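Local structure of peptidoglycan recognition protein SA CG11709-PA (Drosophila melanogaster, 1SXR) at residues K15-R18 and Q19-G22; G113-V116 and D117-P120. The protein binds the peptidoglycan of Gram-positive bacteria as a secreted receptor and switches on the Toll pathway of innate immunity in the fly. All blocks are in the same frame, centred on the assembly; numbering follows the deposited sequence. Where two conformers were deposited one is given.

Interaction 1 (K15-R18 and Q19-G22); sequences KLKR and QWGG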
loop_
_atom_site.group_PDB
_atom_site.type_symbol
_atom_site.label_atom_id
_atom_site.label_comp_id
_atom_site.label_asym_id
_atom_site.label_seq_id
_atom_site.Cartn_x
_atom_site.Cartn_y
_atom_site.Cartn_z
ATOM N N LYS A 15 -6.622 -0.335 -11.262
ATOM C CA LYS A 15 -8.005 -0.767 -11.213
ATOM C C LYS A 15 -8.702 0.051 -10.136
ATOM O O LYS A 15 -8.513 -0.175 -8.931
ATOM C CB LYS A 15 -8.097 -2.263 -10.921
ATOM C CG LYS A 15 -8.133 -3.160 -12.165
ATOM C CD LYS A 15 -7.096 -2.737 -13.174
ATOM C CE LYS A 15 -6.965 -3.728 -14.312
ATOM N NZ LYS A 15 -5.608 -3.572 -14.945
ATOM N N LEU A 16 -9.491 1.022 -10.580
ATOM C CA LEU A 16 -10.153 1.939 -9.663
ATOM C C LEU A 16 -11.254 1.269 -8.854
ATOM O O LEU A 16 -11.715 0.186 -9.177
ATOM C CB LEU A 16 -10.729 3.128 -10.428
ATOM C CG LEU A 16 -9.698 3.867 -11.280
ATOM C CD1 LEU A 16 -10.400 4.961 -12.106
ATOM C CD2 LEU A 16 -8.585 4.448 -10.426
ATOM N N LYS A 17 -11.654 1.933 -7.775
ATOM C CA LYS A 17 -12.616 1.393 -6.811
ATOM C C LYS A 17 -13.848 0.790 -7.513
ATOM O O LYS A 17 -14.225 -0.351 -7.255
ATOM C CB LYS A 17 -12.992 2.526 -5.830
ATOM C CG LYS A 17 -13.827 2.157 -4.632
ATOM C CD LYS A 17 -13.039 1.524 -3.516
ATOM C CE LYS A 17 -12.155 2.518 -2.775
ATOM N NZ LYS A 17 -12.908 3.724 -2.248
ATOM N N ARG A 18 -14.455 1.540 -8.434
ATOM C CA ARG A 18 -15.600 1.052 -9.234
ATOM C C ARG A 18 -15.329 -0.260 -9.972
ATOM O O ARG A 18 -16.212 -1.127 -10.082
ATOM C CB ARG A 18 -15.985 2.130 -10.258
ATOM C CG ARG A 18 -16.589 1.609 -11.571
ATOM C CD ARG A 18 -16.819 2.681 -12.645
ATOM N NE ARG A 18 -17.469 3.854 -12.067
ATOM C CZ ARG A 18 -17.552 5.052 -12.645
ATOM N NH1 ARG A 18 -17.030 5.265 -13.848
ATOM N NH2 ARG A 18 -18.158 6.044 -12.008
ATOM N N GLN A 19 -14.119 -0.403 -10.485
ATOM C CA GLN A 19 -13.779 -1.556 -11.290
ATOM C C GLN A 19 -13.679 -2.823 -10.469
ATOM O O GLN A 19 -13.825 -3.906 -11.010
ATOM C CB GLN A 19 -12.475 -1.317 -12.039
ATOM C CG GLN A 19 -12.546 -0.181 -13.046
ATOM C CD GLN A 19 -11.231 -0.009 -13.754
ATOM O OE1 GLN A 19 -10.399 0.795 -13.341
ATOM N NE2 GLN A 19 -11.027 -0.782 -14.827
ATOM N N TRP A 20 -13.409 -2.689 -9.169
ATOM C CA TRP A 20 -13.461 -3.872 -8.289
ATOM C C TRP A 20 -14.683 -3.946 -7.403
ATOM O O TRP A 20 -14.806 -4.842 -6.555
ATOM C CB TRP A 20 -12.163 -4.114 -7.499
ATOM C CG TRP A 20 -11.625 -3.015 -6.603
ATOM C CD1 TRP A 20 -10.646 -2.113 -6.909
ATOM C CD2 TRP A 20 -11.934 -2.793 -5.204
ATOM N NE1 TRP A 20 -10.364 -1.315 -5.820
ATOM C CE2 TRP A 20 -11.129 -1.717 -4.761
ATOM C CE3 TRP A 20 -12.826 -3.381 -4.288
ATOM C CZ2 TRP A 20 -11.189 -1.212 -3.438
ATOM C CZ3 TRP A 20 -12.885 -2.868 -2.968
ATOM C CH2 TRP A 20 -12.077 -1.799 -2.570
ATOM N N GLY A 21 -15.619 -3.027 -7.599
ATOM C CA GLY A 21 -16.876 -3.100 -6.852
ATOM C C GLY A 21 -16.800 -2.485 -5.465
ATOM O O GLY A 21 -17.617 -2.783 -4.581
ATOM N N GLY A 22 -15.802 -1.647 -5.267
ATOM C CA GLY A 22 -15.587 -1.030 -3.952
ATOM C C GLY A 22 -16.546 0.119 -3.705
ATOM O O GLY A 22 -17.105 0.709 -4.655
#
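Gly22 N returns to Lys17 O at 2.8 Å (N-H...O angle 158°), and with Gly21 at positive phi this closes the single turn of helix 17-20 as a Schellman motif. Weak bonds from Gln19 N and Trp20 N to Leu16 O, from Trp20 N to Lys17 O and from Gly21 N to Arg18 O show how loosely the turn itself is bonded. Gly21 has backbone angles that would jam a CB against the preceding carbonyl, and a CB on Gly22 would collide with the Lys17 chain. At the entrance, the Gln19 side chain runs out straight beyond CG and turns its OE1 back to Leu16 N, 2.9 Å away; the donor stands 38° out of the amide's carbonyl plane. The main apolar contact is Lys17 on Trp20. Lys17 CA sits over the five-membered ring, 4.0 Å from its centroid, in a CH-pi contact, while Lys17 CD reaches the benzo end at 3.3 Å from Trp20 CZ2. With CG anti to the backbone N (chi1 -172°), the Lys17 chain then bends at each later torsion, curling over the indole. Lys15 O meets the indole at its edge, 3.5 Å from Trp20 CD1. Beyond the turn, Lys17 NZ forms a salt bridge with Asp73, and Trp20 NE1 donates to Glu88 O. The indole rests on Leu51, Ala55 and Leu58 of helix 50-67, and Lys15 pairs through its backbone with strand 86-88, so the turn bridges the sheet's edge and that helix.

Interaction 2 (G113-V116 and D117-P120); sequences GNFV and DKLP
Val116 O accepts from a water at 2.8 Å and is hydrogen-bonded to Thr162 OG1 as well, near the start of helix 161-167; the same water also donates, over a longer 3.2 Å, to Asp117 OD1. A second water bridges the chain a little earlier, donating to Asn114 O at 2.7 Å and accepting from Asp117 N. Within the first segment Asn114 OD1 accepts from Val116 N in an Asx turn, a nearly straight bond (168°) that fixes the start of the bend. The apolar half is Phe115 against Pro120. Pro120 CG stands 3.7 Å from the centroid of the Phe115 ring, only 4° off its normal, a CH-pi contact over the middle of the face. The ring gets there because chi1 of -56° places CG beside the backbone N and turns it back under the returning chain. Lys118 O lies at the ring's edge, in its plane, 3.5 Å from Phe115 CD1. Lys118 stretches its chain past the same ring, with CE 3.9 Å from Phe115 CE1, and carries NZ to a salt bridge with Glu47. Were Phe115 cut back to an alanine, Pro120 would probably lose the face it rests on, leaving Leu163 of helix 161-167 and the methylenes of Lys118 without their aromatic neighbour. Between 113-116 and 117-120 themselves, then, packing of Phe115 on Pro120 and water bridges take the place of direct hydrogen bonds, while the Asx turn and the bonds to Thr162 hold the loop from within and from outside.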
loop_
_atom_site.group_PDB
_atom_site.type_symbol
_atom_site.label_atom_id
_atom_site.label_comp_id
_atom_site.label_asym_id
_atom_site.label_seq_id
_atom_site.Cartn_x
_atom_site.Cartn_y
_atom_site.Cartn_z
ATOM N N GLY A 113 -1.313 -10.851 0.275
ATOM C CA GLY A 113 -0.764 -12.166 0.621
ATOM C C GLY A 113 0.124 -12.077 1.861
ATOM O O GLY A 113 0.180 -11.033 2.531
ATOM N N ASN A 114 0.798 -13.186 2.187
ATOM C CA ASN A 114 1.552 -13.300 3.420
ATOM C C ASN A 114 2.968 -13.606 3.020
ATOM O O ASN A 114 3.262 -14.704 2.536
ATOM C CB ASN A 114 1.005 -14.441 4.266
ATOM C CG ASN A 114 1.726 -14.596 5.583
ATOM O OD1 ASN A 114 2.830 -14.050 5.774
ATOM N ND2 ASN A 114 1.099 -15.306 6.523
ATOM N N PHE A 115 3.854 -12.637 3.227
ATOM C CA PHE A 115 5.204 -12.729 2.655
ATOM C C PHE A 115 6.287 -12.808 3.747
ATOM O O PHE A 115 7.422 -12.329 3.594
ATOM C CB PHE A 115 5.408 -11.610 1.622
ATOM C CG PHE A 115 4.364 -11.649 0.544
ATOM C CD1 PHE A 115 4.392 -12.667 -0.401
ATOM C CD2 PHE A 115 3.311 -10.736 0.496
ATOM C CE1 PHE A 115 3.425 -12.774 -1.352
ATOM C CE2 PHE A 115 2.352 -10.836 -0.462
ATOM C CZ PHE A 115 2.398 -11.849 -1.400
ATOM N N VAL A 116 5.935 -13.436 4.862
ATOM C CA VAL A 116 6.950 -13.733 5.862
ATOM C C VAL A 116 8.011 -14.675 5.288
ATOM O O VAL A 116 9.205 -14.450 5.510
ATOM C CB VAL A 116 6.359 -14.335 7.149
ATOM C CG1 VAL A 116 7.493 -14.700 8.133
ATOM C CG2 VAL A 116 5.366 -13.372 7.780
ATOM N N ASP A 117 7.579 -15.686 4.530
ATOM C CA ASP A 117 8.438 -16.830 4.129
ATOM C C ASP A 117 8.643 -16.974 2.616
ATOM O O ASP A 117 9.333 -17.905 2.161
ATOM C CB ASP A 117 7.851 -18.167 4.636
ATOM C CG ASP A 117 7.877 -18.313 6.153
ATOM O OD1 ASP A 117 8.871 -17.910 6.790
ATOM O OD2 ASP A 117 6.942 -18.861 6.804
ATOM N N LYS A 118 8.046 -16.081 1.826
ATOM C CA LYS A 118 8.191 -16.116 0.380
ATOM C C LYS A 118 8.021 -14.709 -0.151
ATOM O O LYS A 118 7.570 -13.829 0.578
ATOM C CB LYS A 118 7.107 -17.006 -0.238
ATOM C CG LYS A 118 5.681 -16.459 -0.043
ATOM C CD LYS A 118 4.599 -17.351 -0.638
ATOM C CE LYS A 118 3.244 -16.617 -0.621
ATOM N NZ LYS A 118 2.090 -17.521 -0.879
ATOM N N LEU A 119 8.351 -14.519 -1.422
ATOM C CA LEU A 119 8.192 -13.219 -2.064
ATOM C C LEU A 119 6.905 -13.171 -2.865
ATOM O O LEU A 119 6.385 -14.214 -3.287
ATOM C CB LEU A 119 9.360 -12.952 -3.017
ATOM C CG LEU A 119 10.722 -12.606 -2.441
ATOM C CD1 LEU A 119 11.693 -12.424 -3.592
ATOM C CD2 LEU A 119 10.637 -11.336 -1.604
ATOM N N PRO A 120 6.385 -11.964 -3.102
ATOM C CA PRO A 120 5.339 -11.794 -4.106
ATOM C C PRO A 120 5.847 -12.257 -5.471
ATOM O O PRO A 120 7.066 -12.368 -5.673
ATOM C CB PRO A 120 5.099 -10.278 -4.114
ATOM C CG PRO A 120 5.511 -9.844 -2.725
ATOM C CD PRO A 120 6.750 -10.696 -2.444
HETATM O O HOH W 1 4.924 -16.458 3.689
HETATM O O HOH W 2 11.009 -15.542 7.367
#

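Overall arrangement
Interaction 1 comes first along the chain and closes well before interaction 2 opens; their centres lie 25 Å apart and their nearest atoms about 14 Å, without touching. Both border the mixed sheet of this amidase-type fold. Residues 15-22 begin at one of its edge strands, 14-15, and pack against helix 50-67, whereas 113-120 form the loop joining the inner strand 106-111 to helix 122-137 and pack on helix 161-167. The two therefore shape separate surface regions. The side chain of Val116 is about 9 Å from that of Thr156, inferred to meet peptidoglycan, and Lys17 reaches Asp73, within a region inferred to bind it.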